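Local structure of cell wall surface anchor family protein (Streptococcus pneumoniae, 4OQ1) at residues A[52-57]-A[125-130]; A[71-74]-A[80-83]; A[91-96]-A[112-117]. The protein serves as an ancillary pilin of the pneumococcal pilus and probably anchors the pilus fibre to the bacterial cell wall. The protein carries 3 engineered substitutions. One frame throughout, in Å; residues are numbered along the deposited sequence.

Interaction 1 of 3, residues A[52-57]-A[125-130]; sequences LQVWKL and FLFEMT
Val-54 and Phe-127 meet at 4.3 Å, CG1 of the valine to CE2 of the phenylalanine, with the methyl lying close to the ring plane, at its edge. The torsion chi1 of 68° sets CG of Phe-127 between its own backbone N and carbonyl carbon, and this start brings the CE2 margin of the ring to the valine although the CB bond does not aim there. CD2 of Leu-52 stands off one face of the ring, above that margin, at 4.6 Å from CE2 of Phe-127, longer than a close contact. The backbones themselves stay apart: the nearest CA atoms, of Val-54 and Leu-126, are separated by 9.4 Å, as expected of strands with one neighbour between them. That neighbour is strand 106-110, which forms backbone hydrogen bonds with Trp-55 and Leu-57 and lays Tyr-108 against both Val-54 and Phe-127. Strands 50-56 and 120-129 are thus second neighbours in the mixed sheet of the N-terminal part of the chain. Leu-30 of strand 28-33, distant in strand order, also packs on Phe-127, which implies that this sheet folds over on itself around a shared core. A second pair forms farther along, at Leu-57. Traced outward, Leu-126 starts with CB 5.7 Å from CD1 of Leu-57, too far to touch. Its CG sits beside the backbone N, anti to the carbonyl carbon (chi1 -64°), and is still 4.8 Å from CD1 of Leu-57. Only the branches close the gap: CD2 of Leu-126 reaches CD1 of Leu-57 at 4.0 Å, and CD1 of Leu-126 stands slightly farther from it, at 4.3 Å. The two leucine side chains cross at about a right angle, while Phe-84 packs against Leu-57 from the loop before strand 85-93.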
ATOM      1  N   LEU A  52       2.981  24.358 -23.167  1.00 24.81           N
ATOM      2  CA  LEU A  52       2.897  23.249 -24.159  1.00 19.01           C
ATOM      3  C   LEU A  52       3.952  23.411 -25.246  1.00 21.48           C
ATOM      4  O   LEU A  52       3.962  24.392 -25.964  1.00 23.85           O
ATOM      5  CB  LEU A  52       1.519  23.205 -24.728  1.00 18.54           C
ATOM      6  CG  LEU A  52       1.329  21.996 -25.644  1.00 16.77           C
ATOM      7  CD1 LEU A  52       1.144  20.651 -24.870  1.00 18.55           C
ATOM      8  CD2 LEU A  52       0.178  22.274 -26.555  1.00 18.46           C
ATOM      9  N   GLN A  53       4.926  22.519 -25.301  1.00 22.21           N
ATOM     10  CA  GLN A  53       5.919  22.533 -26.332  1.00 22.48           C
ATOM     11  C   GLN A  53       5.334  21.987 -27.635  1.00 22.92           C
ATOM     12  O   GLN A  53       4.663  20.900 -27.614  1.00 19.92           O
ATOM     13  CB  GLN A  53       7.097  21.624 -25.961  1.00 25.49           C
ATOM     14  CG  GLN A  53       7.811  22.048 -24.675  1.00 30.82           C
ATOM     15  CD  GLN A  53       8.378  23.447 -24.766  1.00 30.30           C
ATOM     16  OE1 GLN A  53       8.929  23.876 -25.785  1.00 32.17           O
ATOM     17  NE2 GLN A  53       8.191  24.173 -23.716  1.00 36.04           N
ATOM     18  N   VAL A  54       5.557  22.706 -28.736  1.00 19.33           N
ATOM     19  CA  VAL A  54       5.109  22.276 -30.049  1.00 22.00           C
ATOM     20  C   VAL A  54       6.162  22.480 -31.163  1.00 23.31           C
ATOM     21  O   VAL A  54       7.139  23.244 -31.024  1.00 20.71           O
ATOM     22  CB  VAL A  54       3.783  22.954 -30.467  1.00 22.64           C
ATOM     23  CG1 VAL A  54       2.716  22.824 -29.424  1.00 21.81           C
ATOM     24  CG2 VAL A  54       3.994  24.429 -30.840  1.00 25.63           C
ATOM     25  N   TRP A  55       5.945  21.823 -32.279  1.00 16.73           N
ATOM     26  CA  TRP A  55       6.632  22.143 -33.481  1.00 17.28           C
ATOM     27  C   TRP A  55       5.633  22.596 -34.465  1.00 20.49           C
ATOM     28  O   TRP A  55       4.674  21.863 -34.736  1.00 18.98           O
ATOM     29  CB  TRP A  55       7.302  20.902 -34.028  1.00 18.87           C
ATOM     30  CG  TRP A  55       8.468  20.382 -33.229  1.00 19.53           C
ATOM     31  CD1 TRP A  55       9.810  20.601 -33.494  1.00 20.40           C
ATOM     32  CD2 TRP A  55       8.426  19.620 -32.054  1.00 19.74           C
ATOM     33  NE1 TRP A  55      10.591  19.998 -32.572  1.00 18.44           N
ATOM     34  CE2 TRP A  55       9.798  19.408 -31.643  1.00 20.56           C
ATOM     35  CE3 TRP A  55       7.407  19.139 -31.260  1.00 19.09           C
ATOM     36  CZ2 TRP A  55      10.121  18.661 -30.549  1.00 19.86           C
ATOM     37  CZ3 TRP A  55       7.708  18.394 -30.134  1.00 19.88           C
ATOM     38  CH2 TRP A  55       9.070  18.167 -29.787  1.00 20.14           C
ATOM     39  N   LYS A  56       5.885  23.708 -35.118  1.00 19.77           N
ATOM     40  CA  LYS A  56       4.971  24.222 -36.167  1.00 21.88           C
ATOM     41  C   LYS A  56       5.471  23.751 -37.520  1.00 21.89           C
ATOM     42  O   LYS A  56       6.652  23.974 -37.882  1.00 22.22           O
ATOM     43  CB  LYS A  56       4.944  25.763 -36.107  1.00 23.15           C
ATOM     44  CG  LYS A  56       3.983  26.441 -37.130  1.00 25.65           C
ATOM     45  CD  LYS A  56       4.071  28.004 -37.111  1.00 27.08           C
ATOM     46  CE  LYS A  56       2.967  28.627 -37.950  1.00 28.67           C
ATOM     47  NZ  LYS A  56       2.888  28.141 -39.353  1.00 29.88           N
ATOM     48  N   LEU A  57       4.633  22.996 -38.211  1.00 19.43           N
ATOM     49  CA  LEU A  57       5.037  22.321 -39.428  1.00 19.43           C
ATOM     50  C   LEU A  57       4.999  23.294 -40.619  1.00 22.35           C
ATOM     51  O   LEU A  57       4.235  24.183 -40.613  1.00 22.22           O
ATOM     52  CB  LEU A  57       4.174  21.064 -39.738  1.00 18.59           C
ATOM     53  CG  LEU A  57       3.888  19.969 -38.715  1.00 21.44           C
ATOM     54  CD1 LEU A  57       3.120  18.724 -39.263  1.00 21.62           C
ATOM     55  CD2 LEU A  57       5.147  19.469 -38.140  1.00 23.73           C
ATOM     56  N   PHE A 125       0.315  13.949 -31.262  1.00 15.99           N
ATOM     57  CA  PHE A 125      -0.773  14.260 -32.168  1.00 16.60           C
ATOM     58  C   PHE A 125      -0.492  15.538 -32.936  1.00 17.25           C
ATOM     59  O   PHE A 125       0.439  16.331 -32.592  1.00 14.82           O
ATOM     60  CB  PHE A 125      -2.106  14.371 -31.412  1.00 17.32           C
ATOM     61  CG  PHE A 125      -2.099  15.382 -30.302  1.00 16.92           C
ATOM     62  CD1 PHE A 125      -1.563  15.124 -29.041  1.00 15.23           C
ATOM     63  CD2 PHE A 125      -2.621  16.642 -30.522  1.00 17.24           C
ATOM     64  CE1 PHE A 125      -1.543  16.111 -28.086  1.00 18.57           C
ATOM     65  CE2 PHE A 125      -2.621  17.601 -29.555  1.00 17.95           C
ATOM     66  CZ  PHE A 125      -2.124  17.330 -28.322  1.00 17.76           C
ATOM     67  N   LEU A 126      -1.377  15.830 -33.879  1.00 16.76           N
ATOM     68  CA  LEU A 126      -1.296  17.096 -34.554  1.00 14.34           C
ATOM     69  C   LEU A 126      -2.568  17.807 -34.238  1.00 16.85           C
ATOM     70  O   LEU A 126      -3.584  17.174 -34.008  1.00 17.84           O
ATOM     71  CB  LEU A 126      -1.304  16.899 -36.086  1.00 16.42           C
ATOM     72  CG  LEU A 126      -0.221  16.176 -36.855  1.00 17.29           C
ATOM     73  CD1 LEU A 126      -0.399  16.375 -38.343  1.00 18.68           C
ATOM     74  CD2 LEU A 126       1.094  16.713 -36.432  1.00 17.02           C
ATOM     75  N   PHE A 127      -2.475  19.104 -34.226  1.00 15.65           N
ATOM     76  CA  PHE A 127      -3.665  19.932 -34.311  1.00 16.21           C
ATOM     77  C   PHE A 127      -3.527  21.097 -35.328  1.00 17.00           C
ATOM     78  O   PHE A 127      -2.458  21.644 -35.505  1.00 19.31           O
ATOM     79  CB  PHE A 127      -4.092  20.404 -32.901  1.00 15.29           C
ATOM     80  CG  PHE A 127      -3.175  21.368 -32.218  1.00 15.92           C
ATOM     81  CD1 PHE A 127      -3.344  22.745 -32.364  1.00 16.31           C
ATOM     82  CD2 PHE A 127      -2.092  20.903 -31.505  1.00 15.69           C
ATOM     83  CE1 PHE A 127      -2.548  23.659 -31.690  1.00 16.46           C
ATOM     84  CE2 PHE A 127      -1.228  21.801 -30.870  1.00 16.98           C
ATOM     85  CZ  PHE A 127      -1.434  23.170 -30.980  1.00 18.39           C
ATOM     86  N   GLU A 128      -4.664  21.618 -35.821  1.00 18.14           N
ATOM     87  CA  GLU A 128      -4.559  22.661 -36.841  1.00 19.94           C
ATOM     88  C   GLU A 128      -5.486  23.792 -36.424  1.00 24.52           C
ATOM     89  O   GLU A 128      -6.639  23.534 -36.059  1.00 22.05           O
ATOM     90  CB  GLU A 128      -4.888  22.089 -38.198  1.00 24.48           C
ATOM     91  CG  GLU A 128      -4.882  23.166 -39.274  1.00 28.01           C
ATOM     92  CD  GLU A 128      -5.181  22.656 -40.634  1.00 25.92           C
ATOM     93  OE1 GLU A 128      -4.301  22.792 -41.471  1.00 30.93           O
ATOM     94  OE2 GLU A 128      -6.281  22.112 -40.870  1.00 28.53           O
ATOM     95  N   MET A 129      -4.902  25.007 -36.363  1.00 26.98           N
ATOM     96  CA  MET A 129      -5.647  26.277 -36.270  1.00 27.43           C
ATOM     97  C   MET A 129      -5.770  27.007 -37.648  1.00 29.01           C
ATOM     98  O   MET A 129      -4.805  27.344 -38.257  1.00 27.24           O
ATOM     99  CB  MET A 129      -4.862  27.123 -35.282  1.00 26.64           C
ATOM    100  CG  MET A 129      -4.858  26.486 -33.882  1.00 28.31           C
ATOM    101  SD  MET A 129      -6.540  26.217 -33.265  1.00 28.91           S
ATOM    102  CE  MET A 129      -6.119  26.097 -31.510  1.00 27.13           C
ATOM    103  N   THR A 130      -6.988  27.233 -38.119  1.00 34.27           N
ATOM    104  CA  THR A 130      -7.166  28.049 -39.314  1.00 36.07           C
ATOM    105  C   THR A 130      -8.114  29.217 -39.016  1.00 37.32           C
ATOM    106  O   THR A 130      -8.710  29.258 -37.955  1.00 30.12           O
ATOM    107  CB  THR A 130      -7.722  27.199 -40.444  1.00 35.16           C
ATOM    108  OG1 THR A 130      -9.075  26.894 -40.176  1.00 39.48           O
ATOM    109  CG2 THR A 130      -6.982  25.943 -40.574  1.00 37.10           C
TER

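Interaction 2 of 3, residues A[71-74]-A[80-83]; sequences RDLH and KLSS
Leu-73 and Lys-80 bring the two backbones closest, with their CA atoms 6.7 Å apart: 71-74 lies on helix 66-73, whereas irregular chain a few residues further on makes up 80-83. Within the first segment, N of His-74 makes a weak hydrogen bond to O of Arg-71 (N to O 3.5 Å). Leu-73 supplies the apolar part. With CG beside its backbone N (chi1 -60°), its CD2 reaches CB of Lys-80 at 3.7 Å and CD2 of Leu-81 at 3.9 Å. The leucine and the lysine slide past one another in opposite directions. The chain thus doubles back on the helix it has just left, before strand 85-93 begins, in a helical excursion between two adjacent strands of the sheet; ND1 of His-74 hydrogen-bonds Glu-124 and its O accepts from Arg-111, tying this excursion to the rest of the domain. Lys-80 is extended beyond CG, so its methylenes run past Leu-73 to the backbone of Asp-72. There CE of Lys-80 lies 3.2 Å from O of Asp-72, and NZ gives that oxygen a weak hydrogen bond of 3.1 Å. The ammonium has a stronger partner in the carbonyl O of Ser-75, so it lies between the carbonyl oxygens of Asp-72 and Ser-75, which would probably favour its positive charge.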
ATOM      1  N   ARG A  71       2.653   8.889 -37.325  1.00 19.81           N
ATOM      2  CA  ARG A  71       3.548   7.733 -37.469  1.00 24.67           C
ATOM      3  C   ARG A  71       4.964   8.019 -37.917  1.00 21.05           C
ATOM      4  O   ARG A  71       5.925   7.362 -37.465  1.00 21.44           O
ATOM      5  CB  ARG A  71       2.910   6.746 -38.483  1.00 28.10           C
ATOM      6  CG  ARG A  71       3.724   5.464 -38.673  1.00 38.50           C
ATOM      7  CD  ARG A  71       3.341   4.759 -39.952  1.00 42.81           C
ATOM      8  NE  ARG A  71       1.894   4.712 -40.071  1.00 50.80           N
ATOM      9  CZ  ARG A  71       1.257   4.398 -41.190  1.00 64.53           C
ATOM     10  NH1 ARG A  71       1.953   4.092 -42.292  1.00 64.02           N
ATOM     11  NH2 ARG A  71      -0.082   4.384 -41.198  1.00 68.32           N
ATOM     12  N   ASP A  72       5.148   8.924 -38.838  1.00 20.84           N
ATOM     13  CA  ASP A  72       6.484   9.137 -39.367  1.00 23.41           C
ATOM     14  C   ASP A  72       7.362   9.947 -38.408  1.00 24.66           C
ATOM     15  O   ASP A  72       8.586   9.833 -38.422  1.00 24.61           O
ATOM     16  CB  ASP A  72       6.507   9.787 -40.747  1.00 26.64           C
ATOM     17  CG  ASP A  72       5.898   8.856 -41.856  1.00 36.15           C
ATOM     18  OD1 ASP A  72       5.820   7.617 -41.668  1.00 36.66           O
ATOM     19  OD2 ASP A  72       5.491   9.397 -42.876  1.00 36.30           O
ATOM     20  N   LEU A  73       6.745  10.728 -37.542  1.00 21.04           N
ATOM     21  CA  LEU A  73       7.541  11.353 -36.509  1.00 19.69           C
ATOM     22  C   LEU A  73       7.716  10.609 -35.163  1.00 19.64           C
ATOM     23  O   LEU A  73       8.457  11.074 -34.314  1.00 20.53           O
ATOM     24  CB  LEU A  73       6.931  12.708 -36.247  1.00 21.04           C
ATOM     25  CG  LEU A  73       6.915  13.611 -37.451  1.00 21.22           C
ATOM     26  CD1 LEU A  73       6.075  14.804 -37.064  1.00 21.31           C
ATOM     27  CD2 LEU A  73       8.284  13.973 -37.906  1.00 26.74           C
ATOM     28  N   HIS A  74       7.054   9.450 -34.957  1.00 21.24           N
ATOM     29  CA  HIS A  74       6.971   8.732 -33.711  1.00 20.66           C
ATOM     30  C   HIS A  74       8.380   8.379 -33.089  1.00 20.63           C
ATOM     31  O   HIS A  74       8.647   8.619 -31.910  1.00 22.87           O
ATOM     32  CB  HIS A  74       6.144   7.437 -33.920  1.00 24.01           C
ATOM     33  CG  HIS A  74       6.080   6.577 -32.693  1.00 28.28           C
ATOM     34  ND1 HIS A  74       5.725   7.061 -31.448  1.00 28.43           N
ATOM     35  CD2 HIS A  74       6.437   5.271 -32.501  1.00 31.79           C
ATOM     36  CE1 HIS A  74       5.831   6.094 -30.548  1.00 33.91           C
ATOM     37  NE2 HIS A  74       6.276   5.002 -31.159  1.00 34.48           N
ATOM     38  N   LYS A  80      14.275  14.600 -38.190  1.00 24.98           N
ATOM     39  CA  LYS A  80      12.863  14.698 -38.717  1.00 21.93           C
ATOM     40  C   LYS A  80      12.193  16.020 -38.424  1.00 23.67           C
ATOM     41  O   LYS A  80      11.145  16.326 -39.015  1.00 22.03           O
ATOM     42  CB  LYS A  80      11.997  13.631 -38.111  1.00 26.13           C
ATOM     43  CG  LYS A  80      12.419  12.261 -38.448  1.00 26.79           C
ATOM     44  CD  LYS A  80      11.528  11.297 -37.770  1.00 28.93           C
ATOM     45  CE  LYS A  80      11.756   9.892 -38.350  1.00 27.06           C
ATOM     46  NZ  LYS A  80      11.300   8.871 -37.379  1.00 25.40           N
ATOM     47  N   LEU A  81      12.766  16.836 -37.531  1.00 21.43           N
ATOM     48  CA  LEU A  81      12.078  17.973 -36.987  1.00 23.38           C
ATOM     49  C   LEU A  81      12.767  19.243 -37.363  1.00 25.91           C
ATOM     50  O   LEU A  81      12.256  20.313 -37.020  1.00 25.65           O
ATOM     51  CB  LEU A  81      12.066  17.898 -35.446  1.00 22.30           C
ATOM     52  CG  LEU A  81      11.531  16.576 -34.953  1.00 26.40           C
ATOM     53  CD1 LEU A  81      11.730  16.516 -33.451  1.00 28.63           C
ATOM     54  CD2 LEU A  81      10.054  16.391 -35.341  1.00 31.28           C
ATOM     55  N   SER A  82      13.953  19.121 -38.002  1.00 26.45           N
ATOM     56  CA  SER A  82      14.874  20.255 -38.104  1.00 27.13           C
ATOM     57  C   SER A  82      14.311  21.349 -38.993  1.00 30.88           C
ATOM     58  O   SER A  82      14.672  22.508 -38.856  1.00 33.16           O
ATOM     59  CB  SER A  82      16.292  19.791 -38.511  1.00 27.85           C
ATOM     60  OG  SER A  82      16.229  18.942 -39.654  1.00 34.21           O
ATOM     61  N   SER A  83      13.360  21.012 -39.850  1.00 31.81           N
ATOM     62  CA  SER A  83      12.790  22.063 -40.643  1.00 33.46           C
ATOM     63  C   SER A  83      11.683  22.831 -39.902  1.00 34.59           C
ATOM     64  O   SER A  83      11.183  23.772 -40.459  1.00 39.25           O
ATOM     65  CB  SER A  83      12.278  21.534 -41.982  1.00 33.35           C
ATOM     66  OG  SER A  83      11.086  20.818 -41.840  1.00 38.17           O
TER

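Interaction 3 of 3, residues A[91-96]-A[112-117]; sequences MTFLEN and SIIQTD
Met-91 and Ile-113 are the nearest backbone positions, yet their CA atoms are 9.4 Å apart, and the chain of 112-117 turns a corner at Ile-113, so side chains must span the gap. Met-91 does so with its thioether end. Its chi1 of -17° nearly eclipses the backbone N, a strained start, and a bend at chi3 then sets CE 4.0 Å from CG2 of Ile-113. SD of Met-91 also lies 3.7 Å from O of Ile-113, in simple packing contact. The two side chains cross at about a right angle. Phe-93 and Ile-114 instead come from opposite directions, the isoleucine meeting the edge of the ring: CD1 of Ile-114 is 3.3 Å from CZ of Phe-93, a tight approach, and 3.4 Å from CE1 of the same ring. The isoleucine methyl lies near the ring plane, and CG1 of Ile-114, in that plane, backs it at 3.7 Å from CZ of Phe-93. Tyr-37 and Val-41 of helix 37-42 and the ring of His-50 also pack on the phenylalanine. Ile-113 and Ile-114 both face Tyr-121 and both form backbone hydrogen bonds with it, the mark of a classic beta bulge, which here pairs the outermost strand of the sheet within this chain to strand 120-129.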
ATOM      1  N   MET A  91      -0.022  27.190 -20.815  1.00 35.02           N
ATOM      2  CA  MET A  91      -1.172  26.309 -20.490  1.00 34.52           C
ATOM      3  C   MET A  91      -1.724  26.638 -19.146  1.00 36.50           C
ATOM      4  O   MET A  91      -1.003  27.046 -18.225  1.00 33.81           O
ATOM      5  CB  MET A  91      -0.830  24.819 -20.441  1.00 33.07           C
ATOM      6  CG  MET A  91       0.439  24.427 -21.090  1.00 37.30           C
ATOM      7  SD  MET A  91       0.872  22.699 -20.811  1.00 33.70           S
ATOM      8  CE  MET A  91      -0.699  21.935 -21.090  1.00 34.10           C
ATOM      9  N   THR A  92      -3.011  26.440 -19.037  1.00 35.05           N
ATOM     10  CA  THR A  92      -3.646  26.435 -17.733  1.00 43.67           C
ATOM     11  C   THR A  92      -4.443  25.105 -17.509  1.00 40.54           C
ATOM     12  O   THR A  92      -5.211  24.651 -18.405  1.00 40.03           O
ATOM     13  CB  THR A  92      -4.538  27.684 -17.549  1.00 45.66           C
ATOM     14  OG1 THR A  92      -5.080  27.692 -16.224  1.00 48.41           O
ATOM     15  CG2 THR A  92      -5.696  27.686 -18.521  1.00 50.32           C
ATOM     16  N   PHE A  93      -4.257  24.500 -16.326  1.00 40.44           N
ATOM     17  CA  PHE A  93      -5.125  23.385 -15.844  1.00 33.45           C
ATOM     18  C   PHE A  93      -6.368  23.833 -15.084  1.00 36.18           C
ATOM     19  O   PHE A  93      -6.311  24.039 -13.879  1.00 38.23           O
ATOM     20  CB  PHE A  93      -4.323  22.514 -14.917  1.00 35.97           C
ATOM     21  CG  PHE A  93      -3.207  21.768 -15.592  1.00 39.38           C
ATOM     22  CD1 PHE A  93      -3.395  20.460 -16.021  1.00 40.52           C
ATOM     23  CD2 PHE A  93      -1.961  22.363 -15.771  1.00 44.42           C
ATOM     24  CE1 PHE A  93      -2.360  19.770 -16.614  1.00 38.63           C
ATOM     25  CE2 PHE A  93      -0.923  21.677 -16.369  1.00 44.36           C
ATOM     26  CZ  PHE A  93      -1.131  20.383 -16.789  1.00 41.08           C
ATOM     27  N   LEU A  94      -7.487  23.930 -15.773  1.00 33.00           N
ATOM     28  CA  LEU A  94      -8.768  24.238 -15.190  1.00 34.18           C
ATOM     29  C   LEU A  94      -9.382  22.981 -14.537  1.00 40.79           C
ATOM     30  O   LEU A  94      -8.690  22.006 -14.315  1.00 35.99           O
ATOM     31  CB  LEU A  94      -9.696  24.837 -16.263  1.00 35.76           C
ATOM     32  CG  LEU A  94      -9.204  26.054 -17.054  1.00 40.06           C
ATOM     33  CD1 LEU A  94     -10.300  26.590 -17.943  1.00 40.28           C
ATOM     34  CD2 LEU A  94      -8.730  27.178 -16.134  1.00 44.92           C
ATOM     35  N   GLU A  95     -10.684  22.982 -14.250  1.00 49.26           N
ATOM     36  CA  GLU A  95     -11.296  21.925 -13.398  1.00 50.70           C
ATOM     37  C   GLU A  95     -11.401  20.528 -14.025  1.00 44.06           C
ATOM     38  O   GLU A  95     -11.117  19.510 -13.370  1.00 32.43           O
ATOM     39  CB  GLU A  95     -12.706  22.351 -12.903  1.00 59.14           C
ATOM     40  CG  GLU A  95     -12.786  23.733 -12.260  1.00 61.18           C
ATOM     41  CD  GLU A  95     -12.998  24.848 -13.273  1.00 69.32           C
ATOM     42  OE1 GLU A  95     -14.151  25.008 -13.746  1.00 78.14           O
ATOM     43  OE2 GLU A  95     -12.015  25.578 -13.594  1.00 70.22           O
ATOM     44  N   ASN A  96     -11.883  20.448 -15.268  1.00 36.42           N
ATOM     45  CA  ASN A  96     -11.946  19.142 -15.921  1.00 36.03           C
ATOM     46  C   ASN A  96     -11.139  19.085 -17.252  1.00 28.87           C
ATOM     47  O   ASN A  96     -11.173  18.043 -17.914  1.00 32.59           O
ATOM     48  CB  ASN A  96     -13.402  18.746 -16.193  1.00 39.03           C
ATOM     49  CG  ASN A  96     -13.568  17.260 -16.481  1.00 36.56           C
ATOM     50  OD1 ASN A  96     -12.797  16.442 -16.024  1.00 42.43           O
ATOM     51  ND2 ASN A  96     -14.543  16.921 -17.284  1.00 40.66           N
ATOM     52  N   SER A 112       4.378  15.810 -26.007  1.00 18.08           N
ATOM     53  CA  SER A 112       4.105  15.748 -24.591  1.00 19.58           C
ATOM     54  C   SER A 112       3.146  16.849 -24.160  1.00 21.56           C
ATOM     55  O   SER A 112       3.352  17.995 -24.537  1.00 21.72           O
ATOM     56  CB  SER A 112       5.454  16.079 -23.871  1.00 21.33           C
ATOM     57  OG  SER A 112       5.339  15.925 -22.470  1.00 26.93           O
ATOM     58  N   ILE A 113       2.129  16.522 -23.371  1.00 23.60           N
ATOM     59  CA  ILE A 113       1.251  17.514 -22.753  1.00 20.66           C
ATOM     60  C   ILE A 113       1.842  17.967 -21.403  1.00 23.85           C
ATOM     61  O   ILE A 113       1.785  19.145 -21.111  1.00 22.59           O
ATOM     62  CB  ILE A 113      -0.110  16.994 -22.597  1.00 22.06           C
ATOM     63  CG1 ILE A 113      -0.641  16.739 -23.994  1.00 18.70           C
ATOM     64  CG2 ILE A 113      -1.019  17.978 -21.841  1.00 21.52           C
ATOM     65  CD1 ILE A 113      -2.025  16.187 -24.099  1.00 20.62           C
ATOM     66  N   ILE A 114       2.463  17.054 -20.662  1.00 22.67           N
ATOM     67  CA  ILE A 114       2.979  17.363 -19.335  1.00 27.50           C
ATOM     68  C   ILE A 114       4.199  16.543 -19.068  1.00 21.58           C
ATOM     69  O   ILE A 114       4.243  15.351 -19.332  1.00 21.29           O
ATOM     70  CB  ILE A 114       2.005  16.926 -18.220  1.00 31.92           C
ATOM     71  CG1 ILE A 114       0.657  17.553 -18.388  1.00 31.81           C
ATOM     72  CG2 ILE A 114       2.587  17.297 -16.856  1.00 37.38           C
ATOM     73  CD1 ILE A 114      -0.303  17.180 -17.286  1.00 34.85           C
ATOM     74  N   GLN A 115       5.226  17.155 -18.515  1.00 24.19           N
ATOM     75  CA  GLN A 115       6.387  16.378 -18.238  1.00 27.96           C
ATOM     76  C   GLN A 115       7.089  16.931 -17.037  1.00 34.38           C
ATOM     77  O   GLN A 115       7.762  17.947 -17.161  1.00 34.24           O
ATOM     78  CB  GLN A 115       7.335  16.360 -19.447  1.00 35.58           C
ATOM     79  CG  GLN A 115       8.590  15.496 -19.263  1.00 40.30           C
ATOM     80  CD  GLN A 115       8.286  14.058 -18.752  1.00 51.39           C
ATOM     81  OE1 GLN A 115       8.516  13.737 -17.556  1.00 53.27           O
ATOM     82  NE2 GLN A 115       7.728  13.199 -19.644  1.00 47.49           N
ATOM     83  N   THR A 116       6.906  16.280 -15.879  1.00 35.55           N
ATOM     84  CA  THR A 116       7.428  16.749 -14.608  1.00 40.42           C
ATOM     85  C   THR A 116       8.073  15.581 -13.888  1.00 41.48           C
ATOM     86  O   THR A 116       8.006  14.431 -14.314  1.00 35.97           O
ATOM     87  CB  THR A 116       6.352  17.384 -13.692  1.00 44.13           C
ATOM     88  OG1 THR A 116       5.353  16.411 -13.287  1.00 42.29           O
ATOM     89  CG2 THR A 116       5.690  18.481 -14.371  1.00 44.97           C
ATOM     90  N   ASP A 117       8.697  15.920 -12.783  1.00 39.64           N
ATOM     91  CA  ASP A 117       9.307  14.961 -11.891  1.00 44.37           C
ATOM     92  C   ASP A 117       8.281  14.044 -11.272  1.00 41.01           C
ATOM     93  O   ASP A 117       8.629  12.985 -10.840  1.00 47.72           O
ATOM     94  CB  ASP A 117       9.975  15.692 -10.731  1.00 48.72           C
ATOM     95  CG  ASP A 117      11.117  16.596 -11.174  1.00 51.95           C
ATOM     96  OD1 ASP A 117      11.645  16.421 -12.298  1.00 53.58           O
ATOM     97  OD2 ASP A 117      11.481  17.487 -10.364  1.00 57.87           O
TER

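Interactions 1 and 3 are buried and mainly apolar, without a hydrogen bond between their segments, though a thioether lies against a carbonyl oxygen in the third. Both join strands that are not neighbours in one mixed sheet: 50-56 with 120-129 in the first, 85-93 with 114-115 in the third. They adjoin directly, since Leu-52 packs on Met-91 and Ile-113, and Phe-125 also reaches Ile-113, so the two contacts appear to share one core. Interaction 2 is more local and partly exposed, linking a helix to the chain just beyond it, and it alone adds a hydrogen bond, a weak one. It touches interaction 1 through Leu-81 and Trp-55, whereas about 10 Å separates the nearest atoms of interactions 2 and 3.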